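Local coordinates for protein ribokinase (Arabidopsis thaliana, PDB 6ILS) that phosphorylates D-ribose at O-5 with ATP, in a reaction that needs magnesium, to give D-ribose 5-phosphate, at residues A43-M53 with A295-V305; T260-A268 with C278-C289. All blocks are in the same frame, centred on the assembly; numbering follows the deposited sequence.

Contact 1. Residues A43-M53 with A295-V305. With RIB (alpha-D-ribofuranose), chain F.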
# COMPACT_ATOMS: atom_id res chain seq x y z
N ALA B 43 -9.63 -14.20 1.91
CA ALA B 43 -9.95 -13.87 0.52
C ALA B 43 -9.30 -14.90 -0.42
O ALA B 43 -9.90 -15.29 -1.41
CB ALA B 43 -9.50 -12.43 0.16
N ASN B 44 -8.08 -15.32 -0.10
CA ASN B 44 -7.40 -16.34 -0.91
C ASN B 44 -8.20 -17.62 -0.97
O ASN B 44 -8.37 -18.22 -2.03
CB ASN B 44 -6.01 -16.67 -0.36
CG ASN B 44 -5.01 -15.58 -0.60
OD1 ASN B 44 -5.24 -14.65 -1.37
ND2 ASN B 44 -3.85 -15.71 0.04
N GLN B 45 -8.66 -18.08 0.19
CA GLN B 45 -9.41 -19.33 0.23
C GLN B 45 -10.73 -19.23 -0.50
O GLN B 45 -11.12 -20.16 -1.21
CB GLN B 45 -9.57 -19.76 1.70
CG GLN B 45 -8.20 -20.12 2.26
CD GLN B 45 -8.22 -20.58 3.70
OE1 GLN B 45 -9.28 -20.86 4.27
NE2 GLN B 45 -7.05 -20.66 4.31
N ALA B 46 -11.42 -18.08 -0.39
CA ALA B 46 -12.67 -17.89 -1.11
C ALA B 46 -12.41 -17.83 -2.61
O ALA B 46 -13.16 -18.43 -3.40
CB ALA B 46 -13.37 -16.61 -0.64
N ALA B 47 -11.37 -17.10 -3.01
CA ALA B 47 -11.03 -17.04 -4.44
C ALA B 47 -10.76 -18.43 -5.01
O ALA B 47 -11.21 -18.77 -6.12
CB ALA B 47 -9.84 -16.14 -4.68
N CYS B 48 -10.05 -19.25 -4.24
CA CYS B 48 -9.76 -20.62 -4.67
C CYS B 48 -11.03 -21.43 -4.89
O CYS B 48 -11.22 -22.04 -5.95
CB CYS B 48 -8.86 -21.29 -3.65
SG CYS B 48 -8.55 -23.03 -4.00
N GLY B 49 -11.89 -21.43 -3.89
CA GLY B 49 -13.15 -22.13 -3.98
C GLY B 49 -13.94 -21.71 -5.20
O GLY B 49 -14.41 -22.56 -5.94
N ALA B 50 -14.06 -20.41 -5.40
CA ALA B 50 -14.81 -19.85 -6.55
C ALA B 50 -14.21 -20.30 -7.88
O ALA B 50 -14.94 -20.73 -8.73
CB ALA B 50 -14.85 -18.36 -6.45
N LYS B 51 -12.89 -20.29 -7.99
CA LYS B 51 -12.19 -20.71 -9.24
C LYS B 51 -12.35 -22.20 -9.49
O LYS B 51 -12.32 -22.59 -10.62
CB LYS B 51 -10.71 -20.34 -9.20
CG LYS B 51 -10.43 -18.86 -9.25
CD LYS B 51 -9.27 -18.54 -10.14
CE LYS B 51 -8.69 -17.17 -9.94
NZ LYS B 51 -7.44 -17.02 -10.72
N LEU B 52 -12.60 -23.00 -8.45
CA LEU B 52 -12.82 -24.46 -8.57
C LEU B 52 -14.29 -24.78 -8.89
O LEU B 52 -14.63 -25.92 -8.81
CB LEU B 52 -12.37 -25.18 -7.30
CG LEU B 52 -10.88 -25.14 -6.99
CD1 LEU B 52 -10.61 -25.77 -5.65
CD2 LEU B 52 -10.05 -25.83 -8.06
N MET B 53 -15.04 -23.73 -9.17
CA MET B 53 -16.46 -23.82 -9.58
C MET B 53 -17.36 -24.40 -8.49
O MET B 53 -18.26 -25.12 -8.81
CB MET B 53 -16.62 -24.58 -10.90
CG MET B 53 -15.66 -24.11 -11.94
SD MET B 53 -16.03 -22.43 -12.37
CE MET B 53 -17.74 -22.54 -12.85
N ALA B 295 -1.04 -14.43 -5.18
CA ALA B 295 -1.94 -15.39 -4.53
C ALA B 295 -3.17 -15.65 -5.39
O ALA B 295 -3.26 -16.67 -6.08
CB ALA B 295 -2.35 -14.89 -3.15
N ILE B 296 -4.11 -14.72 -5.36
CA ILE B 296 -5.36 -14.88 -6.09
C ILE B 296 -5.17 -15.03 -7.63
O ILE B 296 -5.86 -15.85 -8.24
CB ILE B 296 -6.32 -13.73 -5.72
CG1 ILE B 296 -6.70 -13.89 -4.24
CG2 ILE B 296 -7.55 -13.72 -6.62
CD1 ILE B 296 -7.81 -12.95 -3.72
N PRO B 297 -4.23 -14.29 -8.25
CA PRO B 297 -3.94 -14.56 -9.67
C PRO B 297 -3.48 -15.98 -10.00
O PRO B 297 -3.67 -16.42 -11.12
CB PRO B 297 -2.82 -13.57 -9.99
CG PRO B 297 -3.01 -12.46 -9.04
CD PRO B 297 -3.54 -13.07 -7.78
N SER B 298 -2.89 -16.69 -9.03
CA SER B 298 -2.34 -18.01 -9.30
C SER B 298 -3.34 -19.15 -9.08
O SER B 298 -3.01 -20.32 -9.32
CB SER B 298 -1.12 -18.27 -8.41
OG SER B 298 -1.53 -18.43 -7.06
N MET B 299 -4.53 -18.84 -8.59
CA MET B 299 -5.50 -19.91 -8.30
C MET B 299 -5.89 -20.64 -9.58
O MET B 299 -6.27 -20.01 -10.52
CB MET B 299 -6.74 -19.42 -7.58
CG MET B 299 -7.03 -20.26 -6.38
SD MET B 299 -5.93 -19.74 -5.08
CE MET B 299 -6.47 -18.05 -5.01
N PRO B 300 -5.85 -21.98 -9.60
CA PRO B 300 -6.18 -22.71 -10.79
C PRO B 300 -7.67 -22.99 -10.99
O PRO B 300 -8.38 -23.04 -10.08
CB PRO B 300 -5.46 -24.03 -10.54
CG PRO B 300 -5.59 -24.22 -9.07
CD PRO B 300 -5.45 -22.84 -8.50
N ASP B 301 -8.07 -23.18 -12.24
CA ASP B 301 -9.47 -23.58 -12.50
C ASP B 301 -9.61 -25.08 -12.27
O ASP B 301 -8.63 -25.77 -12.32
CB ASP B 301 -9.97 -23.14 -13.87
CG ASP B 301 -9.30 -23.82 -15.04
OD1 ASP B 301 -8.53 -24.76 -14.82
OD2 ASP B 301 -9.55 -23.39 -16.15
N ARG B 302 -10.83 -25.54 -12.06
CA ARG B 302 -11.08 -26.96 -11.76
C ARG B 302 -10.54 -27.89 -12.86
O ARG B 302 -9.96 -28.88 -12.52
CB ARG B 302 -12.56 -27.24 -11.53
CG ARG B 302 -12.78 -28.72 -11.29
CD ARG B 302 -14.19 -29.17 -11.09
NE ARG B 302 -14.58 -28.49 -9.90
CZ ARG B 302 -14.94 -29.10 -8.82
NH1 ARG B 302 -15.02 -30.41 -8.79
NH2 ARG B 302 -15.29 -28.37 -7.79
N LYS B 303 -10.78 -27.57 -14.12
CA LYS B 303 -10.32 -28.46 -15.22
C LYS B 303 -8.81 -28.71 -15.12
O LYS B 303 -8.40 -29.81 -15.35
CB LYS B 303 -10.57 -27.86 -16.60
CG LYS B 303 -11.84 -27.07 -16.79
CD LYS B 303 -11.99 -26.53 -18.19
CE LYS B 303 -12.03 -25.03 -18.24
NZ LYS B 303 -10.68 -24.48 -18.46
N SER B 304 -8.03 -27.68 -14.85
CA SER B 304 -6.57 -27.84 -14.76
C SER B 304 -6.22 -28.78 -13.61
O SER B 304 -5.37 -29.60 -13.79
CB SER B 304 -5.90 -26.51 -14.60
OG SER B 304 -6.31 -25.61 -15.59
N VAL B 305 -6.87 -28.62 -12.47
CA VAL B 305 -6.58 -29.50 -11.31
C VAL B 305 -6.88 -30.94 -11.71
O VAL B 305 -6.08 -31.79 -11.50
CB VAL B 305 -7.38 -29.10 -10.05
CG1 VAL B 305 -7.08 -30.05 -8.93
CG2 VAL B 305 -7.11 -27.67 -9.64
O5 RIB F . -1.48 -17.06 2.95
C5 RIB F . -1.25 -15.88 2.23
C4 RIB F . -1.70 -14.78 2.94
O4 RIB F . -1.14 -14.71 4.34
C3 RIB F . -1.06 -13.51 2.22
O3 RIB F . -1.97 -13.11 1.09
C2 RIB F . -0.85 -12.66 3.13
O2 RIB F . -1.73 -11.47 3.04
C1 RIB F . -1.03 -13.43 4.60
O1 RIB F . -2.17 -12.98 5.23

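Contact 2. Residues T260-A268 with C278-C289. With NA (sodium ion), chain G; ATP (adenosine-5'-triphosphate), chain E.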
# COMPACT_ATOMS: atom_id res chain seq x y z
N THR B 260 -4.63 -22.37 -0.98
CA THR B 260 -5.17 -23.16 -2.08
C THR B 260 -5.37 -24.60 -1.64
O THR B 260 -6.42 -25.22 -1.90
CB THR B 260 -4.21 -23.10 -3.28
OG1 THR B 260 -4.14 -21.74 -3.76
CG2 THR B 260 -4.69 -24.00 -4.39
N PHE B 261 -4.35 -25.14 -0.97
CA PHE B 261 -4.42 -26.53 -0.51
C PHE B 261 -5.65 -26.74 0.37
O PHE B 261 -6.44 -27.67 0.18
CB PHE B 261 -3.15 -26.91 0.27
CG PHE B 261 -3.11 -28.37 0.67
CD1 PHE B 261 -3.70 -28.80 1.85
CD2 PHE B 261 -2.54 -29.31 -0.16
CE1 PHE B 261 -3.69 -30.15 2.21
CE2 PHE B 261 -2.52 -30.66 0.18
CZ PHE B 261 -3.11 -31.08 1.37
N THR B 262 -5.82 -25.84 1.34
CA THR B 262 -6.89 -26.00 2.33
C THR B 262 -8.26 -25.80 1.69
O THR B 262 -9.18 -26.59 1.91
CB THR B 262 -6.71 -25.00 3.50
OG1 THR B 262 -5.39 -25.14 4.04
CG2 THR B 262 -7.72 -25.28 4.59
N ALA B 263 -8.41 -24.79 0.84
CA ALA B 263 -9.69 -24.58 0.18
C ALA B 263 -10.04 -25.68 -0.82
O ALA B 263 -11.22 -26.05 -0.96
CB ALA B 263 -9.72 -23.20 -0.51
N ALA B 264 -9.04 -26.22 -1.53
CA ALA B 264 -9.29 -27.27 -2.52
C ALA B 264 -9.70 -28.56 -1.81
O ALA B 264 -10.58 -29.30 -2.26
CB ALA B 264 -8.04 -27.50 -3.41
N PHE B 265 -9.04 -28.82 -0.69
CA PHE B 265 -9.44 -29.95 0.15
C PHE B 265 -10.91 -29.81 0.55
O PHE B 265 -11.68 -30.76 0.46
CB PHE B 265 -8.53 -30.03 1.38
CG PHE B 265 -8.88 -31.17 2.31
CD1 PHE B 265 -9.88 -31.02 3.27
CD2 PHE B 265 -8.20 -32.37 2.24
CE1 PHE B 265 -10.21 -32.08 4.12
CE2 PHE B 265 -8.52 -33.42 3.09
CZ PHE B 265 -9.52 -33.27 4.03
N ALA B 266 -11.30 -28.62 0.98
CA ALA B 266 -12.69 -28.34 1.43
C ALA B 266 -13.69 -28.56 0.30
O ALA B 266 -14.73 -29.11 0.55
CB ALA B 266 -12.79 -26.95 1.99
N VAL B 267 -13.33 -28.15 -0.90
CA VAL B 267 -14.24 -28.30 -2.07
C VAL B 267 -14.39 -29.79 -2.37
O VAL B 267 -15.47 -30.23 -2.53
CB VAL B 267 -13.68 -27.54 -3.28
CG1 VAL B 267 -14.40 -27.95 -4.55
CG2 VAL B 267 -13.73 -26.05 -3.07
N ALA B 268 -13.29 -30.51 -2.36
CA ALA B 268 -13.36 -31.96 -2.62
C ALA B 268 -14.18 -32.64 -1.53
O ALA B 268 -14.97 -33.49 -1.83
CB ALA B 268 -11.98 -32.54 -2.69
N CYS B 278 -9.58 -36.31 -1.72
CA CYS B 278 -9.51 -34.93 -1.22
C CYS B 278 -8.07 -34.47 -1.10
O CYS B 278 -7.73 -33.37 -1.55
CB CYS B 278 -10.20 -34.79 0.15
SG CYS B 278 -11.98 -34.93 0.07
N LEU B 279 -7.21 -35.29 -0.50
CA LEU B 279 -5.81 -34.95 -0.37
C LEU B 279 -5.12 -34.80 -1.73
O LEU B 279 -4.31 -33.90 -1.93
CB LEU B 279 -5.07 -36.00 0.45
CG LEU B 279 -5.16 -35.91 1.98
CD1 LEU B 279 -4.32 -37.01 2.61
CD2 LEU B 279 -4.67 -34.55 2.47
N ARG B 280 -5.42 -35.72 -2.65
CA ARG B 280 -4.81 -35.67 -3.98
C ARG B 280 -5.18 -34.40 -4.71
O ARG B 280 -4.34 -33.75 -5.33
CB ARG B 280 -5.23 -36.89 -4.81
CG ARG B 280 -4.09 -37.83 -5.14
CD ARG B 280 -4.47 -38.77 -6.29
NE ARG B 280 -3.72 -38.49 -7.50
CZ ARG B 280 -4.19 -38.67 -8.73
NH1 ARG B 280 -5.43 -39.12 -8.91
NH2 ARG B 280 -3.45 -38.38 -9.79
N PHE B 281 -6.48 -34.09 -4.68
CA PHE B 281 -7.04 -32.91 -5.32
C PHE B 281 -6.43 -31.64 -4.76
O PHE B 281 -6.03 -30.74 -5.51
CB PHE B 281 -8.56 -32.93 -5.15
CG PHE B 281 -9.29 -31.82 -5.83
CD1 PHE B 281 -9.64 -31.93 -7.18
CD2 PHE B 281 -9.65 -30.68 -5.12
CE1 PHE B 281 -10.34 -30.90 -7.81
CE2 PHE B 281 -10.35 -29.66 -5.74
CZ PHE B 281 -10.69 -29.76 -7.10
N ALA B 282 -6.31 -31.57 -3.43
CA ALA B 282 -5.65 -30.44 -2.78
C ALA B 282 -4.19 -30.30 -3.19
O ALA B 282 -3.71 -29.20 -3.46
CB ALA B 282 -5.76 -30.57 -1.21
N ALA B 283 -3.47 -31.43 -3.25
CA ALA B 283 -2.06 -31.40 -3.64
C ALA B 283 -1.89 -30.90 -5.07
O ALA B 283 -0.97 -30.14 -5.36
CB ALA B 283 -1.46 -32.79 -3.48
N ALA B 284 -2.78 -31.33 -5.95
CA ALA B 284 -2.73 -30.90 -7.35
C ALA B 284 -2.99 -29.41 -7.45
O ALA B 284 -2.31 -28.70 -8.19
CB ALA B 284 -3.74 -31.68 -8.19
N ALA B 285 -3.94 -28.91 -6.66
CA ALA B 285 -4.28 -27.49 -6.78
C ALA B 285 -3.15 -26.64 -6.25
O ALA B 285 -2.80 -25.63 -6.86
CB ALA B 285 -5.59 -27.18 -6.05
N ALA B 286 -2.55 -27.04 -5.12
CA ALA B 286 -1.39 -26.31 -4.59
C ALA B 286 -0.19 -26.36 -5.56
O ALA B 286 0.56 -25.40 -5.67
CB ALA B 286 -0.98 -26.88 -3.22
N SER B 287 -0.01 -27.49 -6.22
CA SER B 287 1.06 -27.63 -7.24
C SER B 287 0.95 -26.57 -8.33
O SER B 287 1.93 -25.92 -8.71
CB SER B 287 1.01 -29.01 -7.89
OG SER B 287 2.17 -29.23 -8.68
N LEU B 288 -0.26 -26.40 -8.84
CA LEU B 288 -0.49 -25.40 -9.88
C LEU B 288 -0.28 -23.97 -9.37
O LEU B 288 0.30 -23.12 -10.06
CB LEU B 288 -1.88 -25.55 -10.46
CG LEU B 288 -2.07 -26.87 -11.21
CD1 LEU B 288 -3.52 -27.07 -11.62
CD2 LEU B 288 -1.15 -26.93 -12.44
N CYS B 289 -0.76 -23.72 -8.15
CA CYS B 289 -0.62 -22.42 -7.50
C CYS B 289 0.82 -21.93 -7.42
O CYS B 289 1.08 -20.74 -7.60
CB CYS B 289 -1.22 -22.48 -6.08
SG CYS B 289 -1.01 -20.96 -5.10
NA NA G . 1.40 -18.48 -6.21
PG ATP E . 1.39 -23.14 4.68
O1G ATP E . 0.15 -23.25 5.49
O2G ATP E . 1.26 -22.06 3.62
O3G ATP E . 2.56 -22.76 5.54
PB ATP E . 3.05 -25.26 3.86
O1B ATP E . 2.88 -26.57 3.22
O2B ATP E . 3.70 -25.49 5.15
O3B ATP E . 1.63 -24.59 4.04
PA ATP E . 4.57 -24.23 1.60
O1A ATP E . 5.92 -24.94 1.62
O2A ATP E . 4.74 -22.82 1.09
O3A ATP E . 3.97 -24.19 3.07
O5' ATP E . 3.60 -24.99 0.63
C5' ATP E . 2.25 -24.60 0.52
C4' ATP E . 1.50 -25.70 -0.35
O4' ATP E . 2.22 -25.86 -1.70
C3' ATP E . 1.60 -26.82 0.24
O3' ATP E . 0.38 -27.58 0.06
C2' ATP E . 2.84 -27.64 -0.49
O2' ATP E . 2.61 -29.06 -0.26
C1' ATP E . 2.82 -27.29 -1.71
N9 ATP E . 4.19 -27.12 -2.22
C8 ATP E . 5.37 -26.54 -1.84
N7 ATP E . 6.28 -26.78 -2.82
C5 ATP E . 5.66 -27.49 -3.81
C6 ATP E . 6.13 -27.99 -5.03
N6 ATP E . 7.45 -27.87 -5.58
N1 ATP E . 5.31 -28.66 -5.82
C2 ATP E . 3.99 -28.87 -5.45
N3 ATP E . 3.52 -28.39 -4.27
C4 ATP E . 4.37 -27.70 -3.45

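Contact 1. Residues A43-M53 with A295-V305
M299 packs against C48 on the face of helix 41-51. Its CG lies 3.4 Å from C48 CB, tighter than usual van der Waals contact. The M299 chain bends at chi2 (79°) and again at chi3, which turns CE back along the helix. CE then rests 3.9 Å from A47 CB, close to the carbonyl oxygen of N44. I296 extends this apolar patch: its CG2 also meets A47 CB, and its CD1 reaches A43. At the far end L52 crosses V305 at about a right angle, with CD2 of L52 3.8 Å from CG2 of V305. Helix 257-270 packs on the same patch, A263 against C48 and T260 against M299.

The polar groups lie around this centre. K51 runs across M299 at about a right angle, and its NZ donates to two backbone oxygens, I296 O and M299 O, each at 3.2 Å. Both bonds lie in the carbonyl planes. R302 grips L52 O side-on with NE (2.8 Å) and NH2 (2.7 Å), and the oxygen sits near the guanidinium plane. NH2 also forms a salt bridge with E271. D301 N-caps helix 302-312, its OD1 accepting from S304 N.

At the sugar end N44 OD1 lies against A295 CB and I296 CG1. Its ND2 bonds D259 and, weakly, O3 of the ribose (3.4 Å). K51 thus ties the 3-10 turn and the residue after it to a helix whose N44 lines the ribose pocket, and R302 joins the start of helix 302-312 to the carbonyl just past that helix's end.

Contact 2. Residues T260-A268 with C278-C289
F261 inserts as a knob into a hole formed by L279, A282, A283 and A286. It joins two consecutive helices of the PfkB fold, 257-270 and 275-289, which form a helical hairpin. The short segments run roughly antiparallel, with 143° between their directions, and their axes approach to 7.8 Å. Small residues allow this spacing: A264 CB meets A285 CB at 3.6 Å, and A282 CB lies against the backbone oxygen of F261.

The F261 ring is held from several directions. A282 CB sits over the centre of one face, 3.6 Å from the centroid. L279 CD2 and A286 CB approach the edge. The ring reaches this place because CG lies anti to the backbone N (chi1 -175°). One turn on, F265 points its CE2 at C278 CB, 3.7 Å away, with L279 alongside. The C278 sulfur stands above the F265 face at a distance, 5.0 Å from the centroid, and also touches A268. F281, from 278-289, turns its edge to A264 O, which lies 3.3 Å from CD2, and its ring also makes a cation-pi contact with K273.

Strand 231-235 and helix 302-312 pack around these groups. S231 and L233 of the strand lie on F261, F265 and L279, while V305 and L309 of the helix back F281. T260 OG1 bonds G256 O, and its CG2 packs on A285. At the ATP end F261 and A286 touch the nucleotide ribose, and S287 CA approaches adenine C2. C289 O completes a sodium site with the backbone oxygens of D253, T255, V292 and G294, binding the ion at 2.7 Å.

Contacts 1 and 2 adjoin, their centres 10 Å apart, and segment 260-268 of contact 2 packs directly on both segments of contact 1. M299 SD of contact 1 lies 3.0 Å from T260 OG1 of contact 2, and Q45 O lies 3.4 Å from A263 CB. The segment 295-305 follows helix 275-289 in the chain. S298 OG lies 3.2 Å from C289 SG, beside the sodium site. The two contacts serve different substrates: contact 1 reaches the ribose and contact 2 the ATP. D259, the predicted proton acceptor, directly precedes T260 and hydrogen-bonds Q45, linking helices 257-270 and 41-51 at the active site.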